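Local atomic coordinates of peroxidase (Cellulomonas bogoriensis 69B4 = DSM 16987, PDB entry 6QZO), a protein that binds heme b and, as a member of the DyP-type family, probably uses peroxide to oxidise its substrates. Residues 172-177 with 362-367; 49-54 with 157-162; 66-71 with 103-108; 199-204 with 326-331; 28-31 with 37-40. All coordinates share one frame; numbering follows the deposited sequence.

Interaction 1: residues 172-177 with 362-367; sequences VRWVQR and AVFAVP
Trp174 reaches across to Ala362 and Phe364 with the benzo end of its indole, and one atom, CZ2, does all the touching. Its closest approach is to the methyl of Ala362, where Trp174 CZ2 and Ala362 CB lie 4.0 Å apart, the methyl sitting at the indole's edge near its plane. Phe364 meets the same carbon less snugly: its CZ stands 4.4 Å from Trp174 CZ2, which arrives at the edge of the phenyl ring, while the phenyl carbon approaches the indole obliquely. Trp174 CG is wedged between the backbone N and the carbonyl carbon (chi1 49°), which carries the indole out toward strand 356-366. Gln176, two residues on, runs its extended side chain beside the indole, with NE2 3.4 Å above one face of Trp174, offset toward the rim; its OE1 accepts from Arg235 NH1. Each strand is the last of its own four-stranded antiparallel sheet as counted within this chain, one from each family half, consistent with the paired ferredoxin-like sheets of the DyP fold. In strand 170-179, Arg173 and Trp174 both face Ala52 in a classic beta bulge. Away from this buried indole, Val172, Arg173 and Arg177 form a looser, partly exposed side. Arg173 extends to a salt bridge with Asp54. Val172 and the buried Val175 pack on Pro316 of the second subunit, and Arg177 on its Ala315.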
# COMPACT_ATOMS: atom_id res chain seq x y z
N VAL A 172 3.12 19.34 -1.55
CA VAL A 172 3.64 18.04 -1.03
C VAL A 172 5.17 18.04 -1.20
O VAL A 172 5.65 18.41 -2.28
CB VAL A 172 3.02 16.84 -1.77
CG1 VAL A 172 3.66 15.53 -1.32
CG2 VAL A 172 1.52 16.80 -1.57
N ARG A 173 5.88 17.65 -0.14
CA ARG A 173 7.35 17.49 -0.16
C ARG A 173 7.67 16.00 -0.30
O ARG A 173 8.46 15.62 -1.19
CB ARG A 173 7.93 18.09 1.12
CG ARG A 173 9.44 17.98 1.22
CD ARG A 173 9.95 18.42 2.57
NE ARG A 173 11.38 18.23 2.59
CZ ARG A 173 12.27 19.06 2.05
NH1 ARG A 173 11.88 20.17 1.44
NH2 ARG A 173 13.56 18.77 2.11
N TRP A 174 7.04 15.19 0.56
CA TRP A 174 7.11 13.71 0.48
C TRP A 174 5.86 13.09 1.11
O TRP A 174 5.14 13.79 1.86
CB TRP A 174 8.39 13.15 1.12
CG TRP A 174 8.77 13.64 2.50
CD1 TRP A 174 9.82 14.46 2.79
CD2 TRP A 174 8.21 13.26 3.77
NE1 TRP A 174 9.93 14.65 4.13
CE2 TRP A 174 8.96 13.92 4.77
CE3 TRP A 174 7.13 12.46 4.18
CZ2 TRP A 174 8.67 13.82 6.13
CZ3 TRP A 174 6.86 12.34 5.53
CH2 TRP A 174 7.61 13.01 6.49
N VAL A 175 5.64 11.83 0.76
CA VAL A 175 4.59 10.93 1.33
C VAL A 175 5.26 9.59 1.60
O VAL A 175 5.83 9.02 0.66
CB VAL A 175 3.40 10.75 0.38
CG1 VAL A 175 2.30 9.93 1.01
CG2 VAL A 175 2.87 12.08 -0.13
N GLN A 176 5.21 9.15 2.85
CA GLN A 176 5.71 7.83 3.29
C GLN A 176 4.49 7.00 3.68
O GLN A 176 3.71 7.46 4.52
CB GLN A 176 6.70 8.01 4.43
CG GLN A 176 7.93 8.81 4.02
CD GLN A 176 9.00 8.80 5.08
OE1 GLN A 176 9.51 7.74 5.47
NE2 GLN A 176 9.35 9.97 5.58
N ARG A 177 4.32 5.84 3.05
CA ARG A 177 3.16 4.94 3.23
C ARG A 177 3.67 3.71 3.97
O ARG A 177 4.79 3.26 3.69
CB ARG A 177 2.57 4.58 1.86
CG ARG A 177 2.45 5.78 0.93
CD ARG A 177 1.85 5.40 -0.43
NE ARG A 177 1.44 6.56 -1.18
CZ ARG A 177 0.35 7.29 -0.93
NH1 ARG A 177 -0.42 7.03 0.12
NH2 ARG A 177 0.10 8.32 -1.73
N ALA A 362 12.97 13.57 10.08
CA ALA A 362 12.13 14.77 10.25
C ALA A 362 11.71 14.90 11.71
O ALA A 362 11.35 13.86 12.34
CB ALA A 362 10.96 14.66 9.34
N VAL A 363 11.75 16.13 12.22
CA VAL A 363 11.29 16.47 13.60
C VAL A 363 10.15 17.47 13.47
O VAL A 363 10.28 18.39 12.65
CB VAL A 363 12.45 17.04 14.44
CG1 VAL A 363 12.02 17.26 15.88
CG2 VAL A 363 13.67 16.14 14.37
N PHE A 364 9.09 17.27 14.25
CA PHE A 364 7.88 18.13 14.26
C PHE A 364 7.42 18.35 15.70
O PHE A 364 7.60 17.46 16.56
CB PHE A 364 6.74 17.50 13.46
CG PHE A 364 7.10 17.20 12.04
CD1 PHE A 364 7.00 18.17 11.06
CD2 PHE A 364 7.59 15.96 11.68
CE1 PHE A 364 7.35 17.90 9.75
CE2 PHE A 364 7.94 15.70 10.37
CZ PHE A 364 7.82 16.66 9.41
N ALA A 365 6.87 19.54 15.93
CA ALA A 365 6.15 19.90 17.17
C ALA A 365 4.67 19.64 16.93
O ALA A 365 4.15 20.09 15.90
CB ALA A 365 6.41 21.34 17.52
N VAL A 366 4.03 18.93 17.84
CA VAL A 366 2.62 18.47 17.69
C VAL A 366 1.77 19.28 18.66
O VAL A 366 1.89 19.11 19.88
CB VAL A 366 2.54 16.96 17.93
CG1 VAL A 366 1.11 16.44 17.87
CG2 VAL A 366 3.42 16.21 16.92
N PRO A 367 0.89 20.17 18.16
CA PRO A 367 -0.03 20.89 19.03
C PRO A 367 -0.85 19.92 19.88
O PRO A 367 -0.96 18.73 19.53
CB PRO A 367 -0.97 21.64 18.08
CG PRO A 367 -0.21 21.73 16.79
CD PRO A 367 0.73 20.55 16.75

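Interaction 2: residues 49-54 with 157-162; sequences ALVALD and HAVRVL
Val159 sets its two methyls on two residues of strand 47-55 that face the helix. Val159 CG2 rests 3.9 Å from Ala49 CB, and Val159 CG1 4.1 Å from Val51 CG2. The fork is set by the Val159 torsion: CG1 is anti to the backbone N (chi1 163°) and CG2 anti to the carbonyl carbon, which spreads the branches over Ala49 and Val51. Val51 and Val159 cross obliquely, branch against branch, whereas Ala49 offers a single methyl. Ala49 and Val51 project to the helix side of the strand; Leu50, between them, points from it and packs on Trp174. This is a helix laid on one face of an antiparallel sheet, as in the ferredoxin-like halves of DyP-type peroxidases. Helix 152-165 reaches the neighbouring strand as well: Ala158 packs on Val147 and Leu162 on Leu145. Strand 47-55 is itself tied on both edges, Ala49 and Val51 pairing through the backbone with Val147 and Leu145, and Leu50 with Gln176. Elsewhere on the helix, Arg160 turns to the dimer interface and forms salt bridges with Asp241 and Asp244 of the second subunit, with a further hydrogen bond from its NH1 to Ser322 OG of that subunit.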
# COMPACT_ATOMS: atom_id res chain seq x y z
N ALA A 49 -0.20 7.08 6.11
CA ALA A 49 0.48 7.95 5.13
C ALA A 49 0.93 9.18 5.89
O ALA A 49 0.07 9.85 6.46
CB ALA A 49 -0.44 8.30 3.98
N LEU A 50 2.24 9.40 6.01
CA LEU A 50 2.78 10.68 6.50
C LEU A 50 2.98 11.58 5.29
O LEU A 50 3.81 11.22 4.42
CB LEU A 50 4.12 10.43 7.19
CG LEU A 50 4.18 9.74 8.54
CD1 LEU A 50 3.53 10.56 9.61
CD2 LEU A 50 3.65 8.33 8.55
N VAL A 51 2.22 12.67 5.22
CA VAL A 51 2.32 13.68 4.15
C VAL A 51 3.01 14.93 4.70
O VAL A 51 2.38 15.67 5.47
CB VAL A 51 0.94 14.01 3.55
CG1 VAL A 51 1.06 14.92 2.34
CG2 VAL A 51 0.18 12.73 3.18
N ALA A 52 4.27 15.13 4.33
CA ALA A 52 5.04 16.36 4.58
C ALA A 52 4.71 17.37 3.49
O ALA A 52 4.76 17.00 2.30
CB ALA A 52 6.52 16.06 4.63
N LEU A 53 4.40 18.60 3.89
CA LEU A 53 4.15 19.71 2.95
C LEU A 53 5.12 20.84 3.26
O LEU A 53 5.57 20.92 4.42
CB LEU A 53 2.69 20.14 3.04
CG LEU A 53 1.66 19.04 2.73
CD1 LEU A 53 1.10 18.45 4.02
CD2 LEU A 53 0.53 19.57 1.86
N ASP A 54 5.46 21.62 2.25
CA ASP A 54 6.28 22.85 2.38
C ASP A 54 5.39 24.06 2.08
O ASP A 54 4.66 24.04 1.08
CB ASP A 54 7.52 22.78 1.50
CG ASP A 54 8.64 21.95 2.07
OD1 ASP A 54 8.60 21.66 3.30
OD2 ASP A 54 9.53 21.59 1.29
N HIS A 157 -8.47 8.68 -0.00
CA HIS A 157 -9.44 9.79 -0.10
C HIS A 157 -9.03 10.93 0.83
O HIS A 157 -8.92 12.06 0.34
CB HIS A 157 -10.86 9.35 0.24
CG HIS A 157 -11.82 10.45 0.00
ND1 HIS A 157 -11.93 11.06 -1.23
CD2 HIS A 157 -12.69 11.08 0.82
CE1 HIS A 157 -12.85 12.01 -1.15
NE2 HIS A 157 -13.32 12.04 0.09
N ALA A 158 -8.84 10.63 2.12
CA ALA A 158 -8.45 11.63 3.13
C ALA A 158 -7.24 12.42 2.64
O ALA A 158 -7.28 13.67 2.66
CB ALA A 158 -8.15 10.95 4.43
N VAL A 159 -6.20 11.71 2.20
CA VAL A 159 -4.94 12.32 1.70
C VAL A 159 -5.26 13.24 0.52
O VAL A 159 -4.71 14.36 0.46
CB VAL A 159 -3.91 11.23 1.33
CG1 VAL A 159 -2.78 11.75 0.45
CG2 VAL A 159 -3.37 10.53 2.57
N ARG A 160 -6.10 12.79 -0.41
CA ARG A 160 -6.48 13.59 -1.62
C ARG A 160 -7.17 14.88 -1.14
O ARG A 160 -6.82 15.97 -1.65
CB ARG A 160 -7.36 12.74 -2.54
CG ARG A 160 -7.98 13.49 -3.72
CD ARG A 160 -6.98 13.86 -4.78
NE ARG A 160 -7.54 14.60 -5.90
CZ ARG A 160 -6.81 15.25 -6.82
NH1 ARG A 160 -5.49 15.23 -6.75
NH2 ARG A 160 -7.39 15.95 -7.77
N VAL A 161 -8.11 14.78 -0.20
CA VAL A 161 -8.91 15.95 0.27
C VAL A 161 -7.98 16.94 0.98
O VAL A 161 -8.02 18.13 0.64
CB VAL A 161 -10.08 15.51 1.16
CG1 VAL A 161 -10.70 16.68 1.90
CG2 VAL A 161 -11.14 14.77 0.34
N LEU A 162 -7.16 16.46 1.92
CA LEU A 162 -6.30 17.34 2.74
C LEU A 162 -5.26 18.02 1.84
O LEU A 162 -4.98 19.22 2.05
CB LEU A 162 -5.62 16.53 3.84
CG LEU A 162 -6.59 15.95 4.87
CD1 LEU A 162 -5.92 14.85 5.69
CD2 LEU A 162 -7.14 17.04 5.78

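Interaction 3: residues 66-71 with 103-108; sequences RLLRVW and VGFGPG
Leu68, on the helix 61-78 that lies over the N-terminal sheet, presses its branched end against Phe105 and Val103 near the end of strand 100-105, the last of its sheet as counted within this chain. Leu68 and Phe105 approach from opposite directions. Leu68 CD2 comes to 3.7 Å from Phe105 CE1, while the other methyl, Leu68 CD1, lies 3.9 Å from Phe105 CZ, so both branches grip the far end of the ring. The approach of CD2 to the ring is oblique. Phe105 does not start out aimed at the helix; with CG anti to the carbonyl carbon (chi1 -54°), the ring swings over to it. Val103, two residues earlier, does point at the helix, and its CG1 stands 4.3 Å from Leu68 CD2 in a slacker contact. Here helix and strand belong to one ferredoxin-like half of the DyP fold, where helices pack on one face of an antiparallel sheet. Trp71, one turn on from Leu68, extends the same apolar surface to Val143 and Leu145 of the adjoining strand. One face of its indole carries Leu67 CD1, 3.6 Å above the plane and toward the rim. Its NE1 is satisfied by a hydrogen bond to Leu162 O, which fastens helix 61-78 to helix 152-165. The end of the chain adds to the cluster: Leu381 packs on Leu68 and Leu380 on Phe105, both from helix 378-381. Phe105 also touches Pro367, while Arg69, on the exposed side of helix 61-78, forms a salt bridge with Glu65.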
# COMPACT_ATOMS: atom_id res chain seq x y z
N ARG A 66 -5.31 30.08 8.02
CA ARG A 66 -6.34 29.62 7.05
C ARG A 66 -6.16 28.11 6.79
O ARG A 66 -7.14 27.35 6.92
CB ARG A 66 -6.26 30.42 5.74
CG ARG A 66 -7.34 30.09 4.73
CD ARG A 66 -8.75 30.47 5.19
NE ARG A 66 -9.77 29.98 4.26
CZ ARG A 66 -11.02 30.44 4.18
NH1 ARG A 66 -11.42 31.44 4.96
NH2 ARG A 66 -11.87 29.92 3.31
N LEU A 67 -4.94 27.69 6.47
CA LEU A 67 -4.61 26.28 6.16
C LEU A 67 -5.05 25.36 7.32
O LEU A 67 -5.73 24.37 7.06
CB LEU A 67 -3.10 26.17 5.95
CG LEU A 67 -2.60 24.76 5.64
CD1 LEU A 67 -3.31 24.19 4.43
CD2 LEU A 67 -1.09 24.76 5.42
N LEU A 68 -4.65 25.69 8.54
CA LEU A 68 -5.00 24.91 9.77
C LEU A 68 -6.51 24.89 9.98
O LEU A 68 -7.03 23.88 10.50
CB LEU A 68 -4.30 25.52 10.98
CG LEU A 68 -2.78 25.47 10.96
CD1 LEU A 68 -2.21 26.14 12.20
CD2 LEU A 68 -2.28 24.02 10.83
N ARG A 69 -7.18 25.98 9.64
CA ARG A 69 -8.65 26.11 9.85
C ARG A 69 -9.39 25.26 8.82
O ARG A 69 -10.33 24.57 9.24
CB ARG A 69 -9.10 27.56 9.75
CG ARG A 69 -8.81 28.41 10.99
CD ARG A 69 -9.52 29.73 10.74
NE ARG A 69 -9.27 30.77 11.73
CZ ARG A 69 -10.13 31.15 12.67
NH1 ARG A 69 -11.30 30.55 12.83
NH2 ARG A 69 -9.79 32.10 13.52
N VAL A 70 -9.02 25.30 7.54
CA VAL A 70 -9.69 24.46 6.50
C VAL A 70 -9.41 22.98 6.81
O VAL A 70 -10.34 22.17 6.67
CB VAL A 70 -9.31 24.85 5.05
CG1 VAL A 70 -9.79 26.25 4.71
CG2 VAL A 70 -7.82 24.72 4.78
N TRP A 71 -8.21 22.65 7.27
CA TRP A 71 -7.83 21.26 7.63
C TRP A 71 -8.66 20.78 8.82
O TRP A 71 -9.09 19.62 8.82
CB TRP A 71 -6.34 21.14 7.92
CG TRP A 71 -5.50 20.92 6.70
CD1 TRP A 71 -5.91 20.59 5.44
CD2 TRP A 71 -4.06 20.97 6.65
NE1 TRP A 71 -4.83 20.46 4.62
CE2 TRP A 71 -3.68 20.68 5.33
CE3 TRP A 71 -3.07 21.26 7.59
CZ2 TRP A 71 -2.35 20.65 4.92
CZ3 TRP A 71 -1.75 21.24 7.18
CH2 TRP A 71 -1.41 20.95 5.87
N VAL A 103 -1.55 16.42 13.16
CA VAL A 103 -0.85 17.58 12.53
C VAL A 103 0.40 17.89 13.35
O VAL A 103 0.29 18.06 14.58
CB VAL A 103 -1.76 18.82 12.46
CG1 VAL A 103 -1.12 19.95 11.69
CG2 VAL A 103 -3.11 18.46 11.86
N GLY A 104 1.54 17.97 12.67
CA GLY A 104 2.83 18.35 13.27
C GLY A 104 3.39 19.54 12.52
O GLY A 104 3.18 19.63 11.28
N PHE A 105 4.07 20.42 13.25
CA PHE A 105 4.68 21.66 12.70
C PHE A 105 6.20 21.51 12.73
O PHE A 105 6.75 21.18 13.79
CB PHE A 105 4.28 22.89 13.51
CG PHE A 105 2.81 23.11 13.70
CD1 PHE A 105 1.88 22.67 12.76
CD2 PHE A 105 2.35 23.83 14.81
CE1 PHE A 105 0.53 22.91 12.95
CE2 PHE A 105 1.00 24.07 14.98
CZ PHE A 105 0.09 23.61 14.06
N GLY A 106 6.82 21.73 11.58
CA GLY A 106 8.28 21.86 11.44
C GLY A 106 8.68 23.30 11.70
O GLY A 106 7.84 24.19 11.71
N PRO A 107 9.99 23.56 11.92
CA PRO A 107 10.46 24.90 12.25
C PRO A 107 10.01 25.95 11.23
O PRO A 107 9.70 27.05 11.62
CB PRO A 107 11.99 24.76 12.30
CG PRO A 107 12.30 23.43 11.63
CD PRO A 107 11.08 22.57 11.87
N GLY A 108 10.01 25.59 9.95
CA GLY A 108 9.67 26.47 8.82
C GLY A 108 8.26 27.01 8.93
O GLY A 108 8.03 28.13 8.45

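Interaction 4: residues 199-204 with 326-331; sequences QVEGTA and LLFVTY. With HEM (protoporphyrin IX containing Fe), chain I.
Glu201 lays its carboxylate against the heme yet has one oxygen, OE1, buried with no polar partner in the model: its neighbours are the porphyrin carbon CHB at 3.2 Å and, across the contact, Leu326 CD2 at 3.9 Å. The other oxygen, OE2, forms a salt bridge with Arg307 and stands 4.1 Å from Phe328 CE1, at the edge of that ring, with carboxylate and phenyl planes 80° apart. A bend at chi2 (95°) turns the carboxylate to this place. Glu201 lies in a Gly-Gln-Val-Glu-Gly run that matches the GXXDG motif of DyP-type peroxidases, with glutamate where aspartate is usual. Just beyond it, the backbone holds a heme propionate: Gly202 N donates to O1A at 2.9 Å and Ala204 N to O2A at 3.0 Å, both nearly straight. Phe328 is sandwiched, with heme C1C 3.7 Å above one face and Thr330 CG2 3.5 Å above the opposite one. Replacing Phe328 by an alanine would probably open a gap between Thr330 and the porphyrin and leave Glu201 OE2 without the ring edge beside it. Leu326 lines the pocket beside Glu201, CD2 lying against heme C3B.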
# COMPACT_ATOMS: atom_id res chain seq x y z
N GLN A 199 10.72 -9.80 12.70
CA GLN A 199 10.86 -9.62 14.18
C GLN A 199 9.55 -9.13 14.78
O GLN A 199 8.75 -8.52 14.05
CB GLN A 199 11.96 -8.61 14.50
CG GLN A 199 13.33 -9.03 13.99
CD GLN A 199 14.23 -7.85 13.72
OE1 GLN A 199 13.78 -6.71 13.56
NE2 GLN A 199 15.52 -8.12 13.65
N VAL A 200 9.35 -9.37 16.07
CA VAL A 200 8.29 -8.75 16.91
C VAL A 200 8.81 -7.37 17.31
O VAL A 200 9.96 -7.31 17.79
CB VAL A 200 7.96 -9.62 18.14
CG1 VAL A 200 6.85 -9.01 18.99
CG2 VAL A 200 7.59 -11.03 17.73
N GLU A 201 8.02 -6.32 17.07
CA GLU A 201 8.36 -4.90 17.35
C GLU A 201 7.23 -4.33 18.24
O GLU A 201 6.04 -4.57 17.90
CB GLU A 201 8.56 -4.16 16.02
CG GLU A 201 8.35 -2.65 16.06
CD GLU A 201 9.58 -1.77 16.25
OE1 GLU A 201 10.67 -2.19 15.79
OE2 GLU A 201 9.44 -0.64 16.82
N GLY A 202 7.59 -3.67 19.34
CA GLY A 202 6.65 -2.86 20.15
C GLY A 202 6.48 -3.36 21.57
O GLY A 202 5.70 -2.77 22.33
N THR A 203 7.23 -4.39 21.95
CA THR A 203 7.09 -5.12 23.24
C THR A 203 7.38 -4.18 24.42
O THR A 203 6.50 -4.05 25.29
CB THR A 203 8.02 -6.33 23.24
OG1 THR A 203 7.66 -7.12 22.11
CG2 THR A 203 7.94 -7.13 24.52
N ALA A 204 8.58 -3.61 24.49
CA ALA A 204 9.05 -2.73 25.59
C ALA A 204 8.87 -1.26 25.18
O ALA A 204 9.88 -0.60 24.90
CB ALA A 204 10.48 -3.04 25.94
N LEU A 326 11.46 0.23 7.84
CA LEU A 326 10.60 0.64 8.98
C LEU A 326 10.32 2.15 8.85
O LEU A 326 11.30 2.91 8.63
CB LEU A 326 11.35 0.32 10.28
CG LEU A 326 10.49 0.24 11.54
CD1 LEU A 326 9.58 -0.98 11.50
CD2 LEU A 326 11.35 0.23 12.78
N LEU A 327 9.04 2.53 8.85
CA LEU A 327 8.61 3.92 9.12
C LEU A 327 8.66 4.09 10.62
O LEU A 327 7.68 3.75 11.28
CB LEU A 327 7.18 4.17 8.62
CG LEU A 327 6.97 4.24 7.12
CD1 LEU A 327 5.68 4.98 6.79
CD2 LEU A 327 8.15 4.91 6.42
N PHE A 328 9.81 4.53 11.12
CA PHE A 328 10.05 4.66 12.57
C PHE A 328 9.52 6.02 13.02
O PHE A 328 10.23 7.04 12.84
CB PHE A 328 11.53 4.47 12.87
CG PHE A 328 11.79 4.21 14.32
CD1 PHE A 328 11.17 3.15 14.96
CD2 PHE A 328 12.66 5.00 15.04
CE1 PHE A 328 11.43 2.87 16.29
CE2 PHE A 328 12.89 4.75 16.38
CZ PHE A 328 12.28 3.69 17.00
N VAL A 329 8.30 6.03 13.54
CA VAL A 329 7.61 7.25 14.07
C VAL A 329 7.66 7.15 15.59
O VAL A 329 7.21 6.12 16.12
CB VAL A 329 6.16 7.33 13.56
CG1 VAL A 329 5.46 8.60 14.03
CG2 VAL A 329 6.08 7.21 12.05
N THR A 330 8.21 8.15 16.28
CA THR A 330 8.24 8.21 17.78
C THR A 330 7.62 9.53 18.25
O THR A 330 7.74 10.54 17.55
CB THR A 330 9.64 8.03 18.34
OG1 THR A 330 10.38 9.23 18.10
CG2 THR A 330 10.39 6.85 17.75
N TYR A 331 6.97 9.49 19.41
CA TYR A 331 6.38 10.64 20.12
C TYR A 331 6.97 10.72 21.54
O TYR A 331 7.07 9.68 22.21
CB TYR A 331 4.86 10.52 20.19
CG TYR A 331 4.18 10.59 18.85
CD1 TYR A 331 3.96 11.81 18.23
CD2 TYR A 331 3.74 9.44 18.22
CE1 TYR A 331 3.34 11.88 17.00
CE2 TYR A 331 3.13 9.50 16.98
CZ TYR A 331 2.92 10.72 16.37
OH TYR A 331 2.27 10.79 15.17
CHA HEM I . 13.24 -2.45 20.51
CHB HEM I . 13.62 -3.42 15.82
CHC HEM I . 15.36 1.02 15.05
CHD HEM I . 14.59 2.13 19.68
C1A HEM I . 13.22 -3.09 19.31
C2A HEM I . 12.93 -4.47 19.14
C3A HEM I . 13.05 -4.74 17.81
C4A HEM I . 13.39 -3.53 17.17
CMA HEM I . 12.85 -6.08 17.12
CAA HEM I . 12.60 -5.48 20.23
CBA HEM I . 11.10 -5.58 20.54
CGA HEM I . 10.67 -4.35 21.27
O1A HEM I . 10.21 -3.40 20.58
O2A HEM I . 10.79 -4.29 22.53
C1B HEM I . 14.14 -2.28 15.22
C2B HEM I . 14.42 -2.22 13.83
C3B HEM I . 14.92 -0.96 13.60
C4B HEM I . 14.93 -0.29 14.90
CMB HEM I . 14.19 -3.33 12.82
CAB HEM I . 15.32 -0.30 12.34
CBB HEM I . 15.03 -0.78 11.13
C1C HEM I . 15.30 1.73 16.23
C2C HEM I . 15.71 3.05 16.37
C3C HEM I . 15.51 3.41 17.68
C4C HEM I . 14.95 2.25 18.35
CMC HEM I . 16.28 3.97 15.33
CAC HEM I . 15.88 4.81 18.04
CBC HEM I . 15.77 5.35 19.22
C1D HEM I . 14.15 0.93 20.27
C2D HEM I . 13.81 0.85 21.71
C3D HEM I . 13.46 -0.43 21.95
C4D HEM I . 13.57 -1.11 20.64
CMD HEM I . 13.87 1.92 22.78
CAD HEM I . 13.02 -1.02 23.29
CBD HEM I . 14.24 -1.55 24.07
CGD HEM I . 13.94 -2.12 25.46
O1D HEM I . 13.77 -1.35 26.43
O2D HEM I . 13.89 -3.36 25.66
NA HEM I . 13.50 -2.53 18.10
NB HEM I . 14.46 -1.12 15.82
NC HEM I . 14.85 1.24 17.42
ND HEM I . 13.99 -0.26 19.69
FE HEM I . 14.25 -0.71 17.87

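Interaction 5: residues 28-31 with 37-40; sequences VVVP and QAGI
Val30 holds CG1 anti to its amide nitrogen (chi1 170°), which sends that branch toward the methyl of Ala38, 4.0 Å from Val30 CG1 to Ala38 CB. Ala38 CB also lies 3.5 Å from the carbonyl oxygen of Pro31, so one methyl meets both a valine branch and a backbone carbonyl. Both segments are irregular coil, parts of the arm that leads to strand 47-55, and the contact folds that arm back on itself across the five residues between them. The fold rests on strand 100-105 of the N-terminal sheet: Val30 and Ala38 both pack on Thr100, and Ala38 O accepts from Thr102 OG1. Gln37 turns the other way and links strand 100-105 to the loop just after strand 356-366, its OE1 accepting from Val103 N and its NE2 donating to Pro367 O. After Ala38 the chain bends at Gly39, whose positive phi (93°) suits a residue without a side chain, and Gly39 N donates to Thr42 OG1. Pro31 is exposed, leaving this a shallow surface contact. Joined by methyl packing and one methyl beside a carbonyl, the two segments lack a directional bond to each other, and the placement of 37-40 probably owes more to its polar ties with strand 100-105 and nearby loops.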
# COMPACT_ATOMS: atom_id res chain seq x y z
N VAL A 28 -16.06 2.25 12.59
CA VAL A 28 -15.39 2.79 13.80
C VAL A 28 -15.05 4.26 13.56
O VAL A 28 -14.39 4.56 12.55
CB VAL A 28 -14.16 1.95 14.19
CG1 VAL A 28 -13.36 2.63 15.29
CG2 VAL A 28 -14.55 0.55 14.62
N VAL A 29 -15.54 5.14 14.44
CA VAL A 29 -15.18 6.58 14.55
C VAL A 29 -14.26 6.77 15.76
O VAL A 29 -14.69 6.43 16.89
CB VAL A 29 -16.46 7.44 14.70
CG1 VAL A 29 -16.14 8.91 15.01
CG2 VAL A 29 -17.36 7.33 13.47
N VAL A 30 -13.05 7.27 15.54
CA VAL A 30 -12.14 7.72 16.63
C VAL A 30 -12.33 9.22 16.80
O VAL A 30 -12.08 9.96 15.86
CB VAL A 30 -10.66 7.39 16.35
CG1 VAL A 30 -9.74 8.08 17.36
CG2 VAL A 30 -10.42 5.88 16.28
N PRO A 31 -12.74 9.70 18.01
CA PRO A 31 -12.99 11.13 18.20
C PRO A 31 -11.71 11.92 17.91
O PRO A 31 -10.64 11.51 18.35
CB PRO A 31 -13.42 11.26 19.67
CG PRO A 31 -13.91 9.86 20.02
CD PRO A 31 -13.01 8.93 19.23
N GLN A 37 -4.43 15.49 20.46
CA GLN A 37 -4.74 15.03 19.09
C GLN A 37 -4.86 13.50 19.12
O GLN A 37 -4.13 12.87 19.89
CB GLN A 37 -3.67 15.45 18.09
CG GLN A 37 -3.65 16.95 17.78
CD GLN A 37 -2.84 17.28 16.55
OE1 GLN A 37 -3.26 17.04 15.43
NE2 GLN A 37 -1.66 17.84 16.77
N ALA A 38 -5.77 12.92 18.34
CA ALA A 38 -5.87 11.46 18.15
C ALA A 38 -4.71 11.03 17.24
O ALA A 38 -4.08 11.92 16.64
CB ALA A 38 -7.21 11.11 17.56
N GLY A 39 -4.44 9.73 17.17
CA GLY A 39 -3.44 9.17 16.24
C GLY A 39 -2.08 9.04 16.89
O GLY A 39 -1.11 8.78 16.16
N ILE A 40 -2.02 9.22 18.22
CA ILE A 40 -0.77 9.13 19.03
C ILE A 40 -0.91 7.98 20.02
O ILE A 40 -0.16 6.99 19.86
CB ILE A 40 -0.45 10.48 19.69
CG1 ILE A 40 -0.31 11.58 18.62
CG2 ILE A 40 0.80 10.38 20.54
CD1 ILE A 40 -0.42 12.99 19.17

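Along the chain interaction 5 comes first, in the arm before strand 47-55. Interaction 3 is nested within the loop closed by interaction 2, and interaction 4 within that of interaction 1. Interactions 2 and 3, centres 12 Å apart, set two helices on the N-terminal sheet. Interaction 1, whose centre is about 10 Å from that of interaction 2 and 11 Å from that of interaction 3, joins that sheet to the C-terminal, heme-binding one, and a probable hydrogen bond from Phe105 N to Ala365 O links their strands. Interaction 4 is centred about 17 Å from the centre of interaction 1; Leu327 of its strand reaches back to Gln176. Gln37 ties interaction 5 to interactions 1 and 3.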